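Acyl-coenzyme A oxidase (Caenorhabditis elegans, PDB 5K3H) catalyses the FAD-dependent desaturation of acyl-CoA chains, using oxygen and releasing hydrogen peroxide, in the first step of peroxisomal beta-oxidation. Local coordinates at residues 68-72 / 246-250; 111-115 / 190-194; 198-204 / 216-222. All coordinates share one frame; numbering follows the deposited sequence.

Contact 1 of 3, residues 68-72 / 246-250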
loop_
_atom_site.group_PDB
_atom_site.type_symbol
_atom_site.label_atom_id
_atom_site.label_comp_id
_atom_site.label_asym_id
_atom_site.label_seq_id
_atom_site.Cartn_x
_atom_site.Cartn_y
_atom_site.Cartn_z
ATOM N N ARG B 68 10.025 -18.796 2.849
ATOM C CA ARG B 68 9.316 -19.155 1.621
ATOM C C ARG B 68 9.394 -20.654 1.359
ATOM O O ARG B 68 8.394 -21.294 1.002
ATOM C CB ARG B 68 9.880 -18.390 0.419
ATOM C CG ARG B 68 9.011 -18.579 -0.805
ATOM C CD ARG B 68 9.482 -17.895 -2.088
ATOM N NE ARG B 68 8.445 -18.088 -3.101
ATOM C CZ ARG B 68 8.526 -17.733 -4.375
ATOM N NH1 ARG B 68 9.613 -17.134 -4.855
ATOM N NH2 ARG B 68 7.492 -17.963 -5.167
ATOM N N GLU B 69 10.590 -21.227 1.514
ATOM C CA GLU B 69 10.763 -22.664 1.311
ATOM C C GLU B 69 9.873 -23.476 2.249
ATOM O O GLU B 69 9.250 -24.458 1.828
ATOM C CB GLU B 69 12.238 -23.022 1.488
ATOM C CG GLU B 69 13.115 -22.533 0.330
ATOM C CD GLU B 69 13.447 -21.028 0.351
ATOM O OE1 GLU B 69 13.123 -20.296 1.329
ATOM O OE2 GLU B 69 14.012 -20.576 -0.673
ATOM N N GLU B 70 9.776 -23.060 3.520
ATOM C CA GLU B 70 8.927 -23.768 4.476
ATOM C C GLU B 70 7.446 -23.627 4.123
ATOM O O GLU B 70 6.677 -24.586 4.252
ATOM C CB GLU B 70 9.195 -23.249 5.889
ATOM C CG GLU B 70 10.571 -23.568 6.432
ATOM C CD GLU B 70 10.898 -22.752 7.680
ATOM O OE1 GLU B 70 10.091 -21.855 8.038
ATOM O OE2 GLU B 70 11.972 -22.980 8.301
ATOM N N LYS B 71 7.024 -22.441 3.675
ATOM C CA LYS B 71 5.623 -22.252 3.306
ATOM C C LYS B 71 5.224 -23.179 2.165
ATOM O O LYS B 71 4.134 -23.762 2.181
ATOM C CB LYS B 71 5.365 -20.795 2.901
ATOM C CG LYS B 71 5.453 -19.748 3.996
ATOM C CD LYS B 71 5.371 -18.372 3.343
ATOM C CE LYS B 71 5.804 -17.252 4.279
ATOM N NZ LYS B 71 4.710 -16.326 4.622
ATOM N N ILE B 72 6.092 -23.318 1.157
ATOM C CA ILE B 72 5.758 -24.151 -0.005
ATOM C C ILE B 72 5.676 -25.635 0.382
ATOM O O ILE B 72 4.740 -26.339 -0.029
ATOM C CB ILE B 72 6.756 -23.878 -1.153
ATOM C CG1 ILE B 72 6.577 -22.423 -1.637
ATOM C CG2 ILE B 72 6.558 -24.860 -2.303
ATOM C CD1 ILE B 72 7.545 -21.953 -2.714
ATOM N N ASN B 246 3.637 -15.591 -2.043
ATOM C CA ASN B 246 4.923 -16.195 -2.362
ATOM C C ASN B 246 4.917 -17.717 -2.343
ATOM O O ASN B 246 5.943 -18.322 -2.674
ATOM C CB ASN B 246 5.988 -15.660 -1.419
ATOM C CG ASN B 246 6.520 -14.322 -1.881
ATOM O OD1 ASN B 246 7.097 -14.231 -2.966
ATOM N ND2 ASN B 246 6.319 -13.271 -1.077
ATOM N N ILE B 247 3.792 -18.348 -1.991
ATOM C CA ILE B 247 3.688 -19.797 -2.106
ATOM C C ILE B 247 3.461 -20.216 -3.552
ATOM O O ILE B 247 3.766 -21.355 -3.920
ATOM C CB ILE B 247 2.588 -20.313 -1.158
ATOM C CG1 ILE B 247 2.930 -19.919 0.289
ATOM C CG2 ILE B 247 2.373 -21.818 -1.327
ATOM C CD1 ILE B 247 1.929 -20.353 1.363
ATOM N N VAL B 248 2.926 -19.323 -4.380
ATOM C CA VAL B 248 2.813 -19.552 -5.813
ATOM C C VAL B 248 4.174 -19.327 -6.453
ATOM O O VAL B 248 4.790 -18.266 -6.295
ATOM C CB VAL B 248 1.747 -18.634 -6.425
ATOM C CG1 VAL B 248 1.874 -18.602 -7.958
ATOM C CG2 VAL B 248 0.368 -19.110 -6.019
ATOM N N ASP B 249 4.633 -20.322 -7.201
ATOM C CA ASP B 249 5.933 -20.308 -7.863
ATOM C C ASP B 249 5.743 -19.813 -9.299
ATOM O O ASP B 249 5.687 -20.575 -10.271
ATOM C CB ASP B 249 6.535 -21.705 -7.798
ATOM C CG ASP B 249 5.531 -22.782 -8.243
ATOM O OD1 ASP B 249 4.486 -22.937 -7.557
ATOM O OD2 ASP B 249 5.767 -23.453 -9.287
ATOM N N ASN B 250 5.654 -18.496 -9.429
ATOM C CA ASN B 250 5.516 -17.893 -10.742
ATOM C C ASN B 250 6.773 -18.131 -11.555
ATOM O O ASN B 250 7.884 -17.986 -11.044
ATOM C CB ASN B 250 5.232 -16.404 -10.592
ATOM C CG ASN B 250 3.946 -16.134 -9.863
ATOM O OD1 ASN B 250 3.872 -16.233 -8.649
ATOM N ND2 ASN B 250 2.916 -15.792 -10.614
#
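R68, in the first turn of helix 68-85, reaches over to the loop 246-250 and makes the polar part of this contact almost alone. Its NE donates to the main-chain oxygen of N246, with NE to O at 2.5 Å; the donor lies in the carbonyl plane, on a lone pair, although the bond is bent to 144° at the hydrogen. NH2 of R68 adds a weak second bond to the same N246 O at 3.0 Å, so that two nitrogens of one guanidinium share a single acceptor. V248 O, which accepts from K242, stands at the guanidinium edge, 2.9 Å from R68 NH2. The reach comes from a fully extended chain, with CG anti to the backbone N (chi1 -171°). Over one face of the guanidinium sits OD1 of N246, 4.0 Å from R68 CZ, the amide plane turned 67° against it; a bond from the backbone N of K242 to OD1 ties that amide down.

The apolar part lies one turn further along the helix. K71 lays its CB against I247 CG1 at 3.7 Å, while its amine leads off to a salt bridge with E109. I72 brings CG1 to 3.8 Å from I247 O and, more loosely, to 4.3 Å from I247 CG2; I72 and I247, both buried, form the aliphatic side of the contact. R68 and I72 also pack on L649 and S657 of the second subunit.

The start of the helix is thereby fastened to the main-chain oxygen of N246 in the loop. This is the junction of the N-terminal helical domain with the central beta domain in the acyl-CoA oxidase fold, beside the FAD-binding G191, whose neighbour here is V248.

Contact 2 of 3, residues 111-115 / 190-194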
loop_
_atom_site.group_PDB
_atom_site.type_symbol
_atom_site.label_atom_id
_atom_site.label_comp_id
_atom_site.label_asym_id
_atom_site.label_seq_id
_atom_site.Cartn_x
_atom_site.Cartn_y
_atom_site.Cartn_z
ATOM N N ASN B 111 -0.790 -21.740 -3.365
ATOM C CA ASN B 111 -0.478 -23.158 -3.230
ATOM C C ASN B 111 0.012 -23.664 -4.581
ATOM O O ASN B 111 -0.123 -22.970 -5.594
ATOM C CB ASN B 111 -1.692 -23.963 -2.714
ATOM C CG ASN B 111 -2.796 -24.088 -3.740
ATOM O OD1 ASN B 111 -2.804 -25.015 -4.548
ATOM N ND2 ASN B 111 -3.736 -23.141 -3.722
ATOM N N PRO B 112 0.641 -24.847 -4.624
ATOM C CA PRO B 112 1.230 -25.341 -5.891
ATOM C C PRO B 112 0.234 -25.603 -7.000
ATOM O O PRO B 112 0.654 -25.840 -8.148
ATOM C CB PRO B 112 1.913 -26.645 -5.475
ATOM C CG PRO B 112 2.242 -26.440 -4.015
ATOM C CD PRO B 112 1.094 -25.653 -3.469
ATOM N N MET B 113 -1.061 -25.644 -6.694
ATOM C CA MET B 113 -2.080 -25.913 -7.697
ATOM C C MET B 113 -3.075 -24.771 -7.796
ATOM O O MET B 113 -4.201 -24.968 -8.264
ATOM C CB MET B 113 -2.778 -27.238 -7.394
ATOM C CG MET B 113 -1.858 -28.405 -7.610
ATOM S SD MET B 113 -2.632 -30.003 -7.344
ATOM C CE MET B 113 -3.946 -30.013 -8.563
ATOM N N ALA B 114 -2.662 -23.582 -7.370
ATOM C CA ALA B 114 -3.524 -22.407 -7.412
ATOM C C ALA B 114 -4.037 -22.103 -8.818
ATOM O O ALA B 114 -5.210 -21.782 -9.003
ATOM C CB ALA B 114 -2.798 -21.199 -6.838
ATOM N N LEU B 115 -3.155 -22.202 -9.808
ATOM C CA LEU B 115 -3.527 -21.927 -11.192
ATOM C C LEU B 115 -4.178 -23.132 -11.869
ATOM O O LEU B 115 -4.944 -22.981 -12.820
ATOM C CB LEU B 115 -2.310 -21.461 -11.995
ATOM C CG LEU B 115 -2.056 -19.952 -12.000
ATOM C CD1 LEU B 115 -3.166 -19.223 -12.739
ATOM C CD2 LEU B 115 -1.917 -19.425 -10.581
ATOM N N PRO B 190 3.273 -16.579 -15.303
ATOM C CA PRO B 190 2.252 -17.615 -15.049
ATOM C C PRO B 190 2.458 -18.313 -13.716
ATOM O O PRO B 190 3.553 -18.782 -13.400
ATOM C CB PRO B 190 2.432 -18.585 -16.217
ATOM C CG PRO B 190 2.924 -17.733 -17.324
ATOM C CD PRO B 190 3.821 -16.730 -16.668
ATOM N N GLY B 191 1.394 -18.351 -12.918
ATOM C CA GLY B 191 1.495 -18.910 -11.583
ATOM C C GLY B 191 1.722 -20.408 -11.636
ATOM O O GLY B 191 1.265 -21.091 -12.556
ATOM N N ASN B 192 2.515 -20.905 -10.685
ATOM C CA ASN B 192 2.817 -22.325 -10.519
ATOM C C ASN B 192 3.517 -22.931 -11.734
ATOM O O ASN B 192 3.567 -24.161 -11.867
ATOM C CB ASN B 192 1.555 -23.111 -10.176
ATOM C CG ASN B 192 0.905 -22.596 -8.927
ATOM O OD1 ASN B 192 -0.283 -22.276 -8.920
ATOM N ND2 ASN B 192 1.688 -22.483 -7.860
ATOM N N LEU B 193 4.029 -22.082 -12.632
ATOM C CA LEU B 193 4.723 -22.514 -13.835
ATOM C C LEU B 193 6.188 -22.839 -13.574
ATOM O O LEU B 193 6.782 -23.643 -14.305
ATOM C CB LEU B 193 4.631 -21.427 -14.913
ATOM C CG LEU B 193 5.443 -21.654 -16.199
ATOM C CD1 LEU B 193 5.013 -22.938 -16.912
ATOM C CD2 LEU B 193 5.358 -20.457 -17.160
ATOM N N GLY B 194 6.792 -22.217 -12.565
ATOM C CA GLY B 194 8.237 -22.284 -12.438
ATOM C C GLY B 194 8.732 -23.636 -11.969
ATOM O O GLY B 194 9.762 -24.127 -12.445
#
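N192 points its amide into the turn 111-114, while L115 comes down alongside on G191, and the two side chains cross obliquely. The amide works at both ends. OD1 of N192 accepts from L115 N at 3.0 Å, a fairly straight bond (158°) with the donor in the carbonyl plane; ND2 of N192 donates to N111 O at 2.9 Å, tilted out of both planes. A114 N reaches N111 O from the opposite face, closing the type I turn, and N111 OD1 takes M113 N in an Asx turn. With CG beside its own backbone N (chi1 -58°), N192 projects from the third position of a type II turn straight at these groups.

L115 sets CD2 against G191 CA at 3.6 Å and CG against G191 O at 3.6 Å. CD2 lies so close to G191 CA that the absence of a side chain on this glycine, itself part of the FAD site, probably allows the approach. ND2 of N192 has a further acceptor in D249 OD1. A buried amide thus has partners for both its donor and its acceptor, which is consistent with a fixed rotation of the group beside the turn.

Contact 3 of 3, residues 198-204 / 216-222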
loop_
_atom_site.group_PDB
_atom_site.type_symbol
_atom_site.label_atom_id
_atom_site.label_comp_id
_atom_site.label_asym_id
_atom_site.label_seq_id
_atom_site.Cartn_x
_atom_site.Cartn_y
_atom_site.Cartn_z
ATOM N N ASN B 198 3.756 -29.634 -14.521
ATOM C CA ASN B 198 4.395 -30.409 -15.571
ATOM C C ASN B 198 3.723 -30.250 -16.924
ATOM O O ASN B 198 4.287 -30.688 -17.929
ATOM C CB ASN B 198 4.495 -31.901 -15.188
ATOM C CG ASN B 198 3.225 -32.464 -14.566
ATOM O OD1 ASN B 198 2.116 -31.960 -14.750
ATOM N ND2 ASN B 198 3.397 -33.523 -13.799
ATOM N N TYR B 199 2.561 -29.612 -16.977
ATOM C CA TYR B 199 1.898 -29.248 -18.222
ATOM C C TYR B 199 1.540 -27.766 -18.188
ATOM O O TYR B 199 1.493 -27.147 -17.121
ATOM C CB TYR B 199 0.641 -30.108 -18.452
ATOM C CG TYR B 199 0.962 -31.517 -18.917
ATOM C CD1 TYR B 199 1.519 -32.458 -18.036
ATOM C CD2 TYR B 199 0.665 -31.926 -20.216
ATOM C CE1 TYR B 199 1.826 -33.746 -18.451
ATOM C CE2 TYR B 199 0.959 -33.207 -20.636
ATOM C CZ TYR B 199 1.537 -34.119 -19.749
ATOM O OH TYR B 199 1.819 -35.405 -20.165
ATOM N N ALA B 200 1.314 -27.190 -19.369
ATOM C CA ALA B 200 0.717 -25.858 -19.446
ATOM C C ALA B 200 -0.084 -25.714 -20.728
ATOM O O ALA B 200 0.266 -26.281 -21.761
ATOM C CB ALA B 200 1.780 -24.755 -19.383
ATOM N N VAL B 201 -1.157 -24.941 -20.669
ATOM C CA VAL B 201 -1.768 -24.436 -21.892
ATOM C C VAL B 201 -1.022 -23.149 -22.243
ATOM O O VAL B 201 -1.010 -22.192 -21.462
ATOM C CB VAL B 201 -3.276 -24.190 -21.718
ATOM C CG1 VAL B 201 -3.864 -23.561 -22.981
ATOM C CG2 VAL B 201 -4.023 -25.486 -21.343
ATOM N N VAL B 202 -0.406 -23.114 -23.417
ATOM C CA VAL B 202 0.522 -22.053 -23.793
ATOM C C VAL B 202 -0.081 -21.267 -24.948
ATOM O O VAL B 202 -0.621 -21.854 -25.896
ATOM C CB VAL B 202 1.893 -22.633 -24.169
ATOM C CG1 VAL B 202 2.829 -21.548 -24.700
ATOM C CG2 VAL B 202 2.495 -23.323 -22.960
ATOM N N VAL B 203 -0.017 -19.936 -24.855
ATOM C CA VAL B 203 -0.507 -19.055 -25.908
ATOM C C VAL B 203 0.670 -18.634 -26.776
ATOM O O VAL B 203 1.717 -18.222 -26.263
ATOM C CB VAL B 203 -1.248 -17.843 -25.324
ATOM C CG1 VAL B 203 -1.792 -16.991 -26.439
ATOM C CG2 VAL B 203 -2.385 -18.310 -24.440
ATOM N N ALA B 204 0.498 -18.745 -28.091
ATOM C CA ALA B 204 1.559 -18.490 -29.053
ATOM C C ALA B 204 0.928 -18.109 -30.386
ATOM O O ALA B 204 -0.184 -18.536 -30.704
ATOM C CB ALA B 204 2.468 -19.717 -29.221
ATOM N N HIS B 216 -3.181 -18.590 -30.593
ATOM C CA HIS B 216 -3.912 -19.828 -30.369
ATOM C C HIS B 216 -3.316 -20.537 -29.157
ATOM O O HIS B 216 -2.217 -20.206 -28.700
ATOM C CB HIS B 216 -3.850 -20.733 -31.600
ATOM C CG HIS B 216 -4.644 -20.230 -32.760
ATOM N ND1 HIS B 216 -4.273 -19.126 -33.494
ATOM C CD2 HIS B 216 -5.791 -20.686 -33.319
ATOM C CE1 HIS B 216 -5.152 -18.928 -34.465
ATOM N NE2 HIS B 216 -6.086 -19.857 -34.378
ATOM N N THR B 217 -4.032 -21.524 -28.625
ATOM C CA THR B 217 -3.582 -22.200 -27.412
ATOM C C THR B 217 -3.272 -23.678 -27.659
ATOM O O THR B 217 -3.957 -24.367 -28.435
ATOM C CB THR B 217 -4.611 -22.025 -26.262
ATOM O OG1 THR B 217 -5.871 -22.593 -26.626
ATOM C CG2 THR B 217 -4.802 -20.552 -25.934
ATOM N N PHE B 218 -2.240 -24.155 -26.965
ATOM C CA PHE B 218 -1.681 -25.477 -27.204
ATOM C C PHE B 218 -1.449 -26.169 -25.873
ATOM O O PHE B 218 -0.959 -25.557 -24.915
ATOM C CB PHE B 218 -0.343 -25.424 -27.979
ATOM C CG PHE B 218 -0.422 -24.688 -29.296
ATOM C CD1 PHE B 218 -0.639 -25.378 -30.480
ATOM C CD2 PHE B 218 -0.366 -23.304 -29.340
ATOM C CE1 PHE B 218 -0.741 -24.716 -31.679
ATOM C CE2 PHE B 218 -0.452 -22.634 -30.552
ATOM C CZ PHE B 218 -0.646 -23.342 -31.712
ATOM N N MET B 219 -1.766 -27.459 -25.827
ATOM C CA MET B 219 -1.369 -28.267 -24.685
ATOM C C MET B 219 0.108 -28.586 -24.841
ATOM O O MET B 219 0.532 -29.039 -25.903
ATOM C CB MET B 219 -2.211 -29.543 -24.603
ATOM C CG MET B 219 -1.826 -30.463 -23.457
ATOM S SD MET B 219 -1.996 -29.672 -21.829
ATOM C CE MET B 219 -3.765 -29.731 -21.671
ATOM N N VAL B 220 0.905 -28.289 -23.810
ATOM C CA VAL B 220 2.354 -28.409 -23.881
ATOM C C VAL B 220 2.885 -29.178 -22.677
ATOM O O VAL B 220 2.706 -28.738 -21.537
ATOM C CB VAL B 220 3.051 -27.040 -23.976
ATOM C CG1 VAL B 220 4.558 -27.222 -24.129
ATOM C CG2 VAL B 220 2.500 -26.236 -25.129
ATOM N N PRO B 221 3.501 -30.351 -22.865
ATOM C CA PRO B 221 4.236 -30.980 -21.760
ATOM C C PRO B 221 5.521 -30.235 -21.485
ATOM O O PRO B 221 6.263 -29.881 -22.409
ATOM C CB PRO B 221 4.516 -32.401 -22.257
ATOM C CG PRO B 221 4.381 -32.344 -23.718
ATOM C CD PRO B 221 3.472 -31.197 -24.074
ATOM N N LEU B 222 5.788 -30.022 -20.201
ATOM C CA LEU B 222 6.928 -29.237 -19.748
ATOM C C LEU B 222 8.005 -30.063 -19.077
ATOM O O LEU B 222 9.186 -29.784 -19.262
ATOM C CB LEU B 222 6.468 -28.161 -18.754
ATOM C CG LEU B 222 5.305 -27.288 -19.185
ATOM C CD1 LEU B 222 4.874 -26.415 -18.003
ATOM C CD2 LEU B 222 5.717 -26.483 -20.404
#
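Strands 199-204 and 216-221 run antiparallel, their axes at 149°, in a register that pairs Y199 with P221 at one end and A204 with H216 at the other. Hydrogen-bonded pairs (A200 with V220, V202 with F218, A204 with H216) alternate with non-hydrogen-bonded ones, and L222 N to N198 O at 2.8 Å carries the bonding one residue further.

Y199, V201, V203, T217, M219 and P221 share one face. P221 CA lies over the Y199 ring, 4.3 Å from its centroid, in a CH-pi contact, while SD of M219 meets the ring edge, 3.8 Å from Y199 CD2, in a Met-aromatic contact. Bends at chi2 (60°) and chi3 (76°) fold M219 back, which sets its sulfur beside the ring. The Y199 hydroxyl bonds to E225. A serine in place of Y199 would probably leave P221 and M219 without the ring that joins them and E225 without this partner. Further along, CG2 of V203 and CG2 of T217 lie side by side at 3.6 Å.

On the other face V202 CG2 presses on V220 CG2 at 3.6 Å, both covered by F255, and F218 turns its ring edge to V202 O and A204 O. A200 CB touches L222 CD1 at 3.8 Å.

The pair forms a beta hairpin in the central sheet. Strand 199-208 also runs parallel to strand 147-150, where V201 and V203 pack on the FAD-binding Y149, and F120 of helix 114-127 covers V201 and M219: a beta domain layered against the N-terminal helices, as in the acyl-CoA dehydrogenase superfamily.

Overall arrangement
Closures of different span build one part of this fold: contacts 1 and 2 join helices to the beta domain, and contact 3 lies within it. Contact 1 closes the longest loop, and contacts 2 and 3 fall inside it, one after the other. Centres of contacts 1 and 2 are about 10 Å apart, and the two touch directly, partly through the backbones of D249 and G194. Contact 3 lies about 14 Å from contact 2, centre to centre, joined to it by L193 on L222, and about 23 Å from contact 1. Contacts 1 and 2 both touch the second subunit; contact 3 forms a hairpin of the sheet whose strand 147-150 carries the FAD-binding Y149.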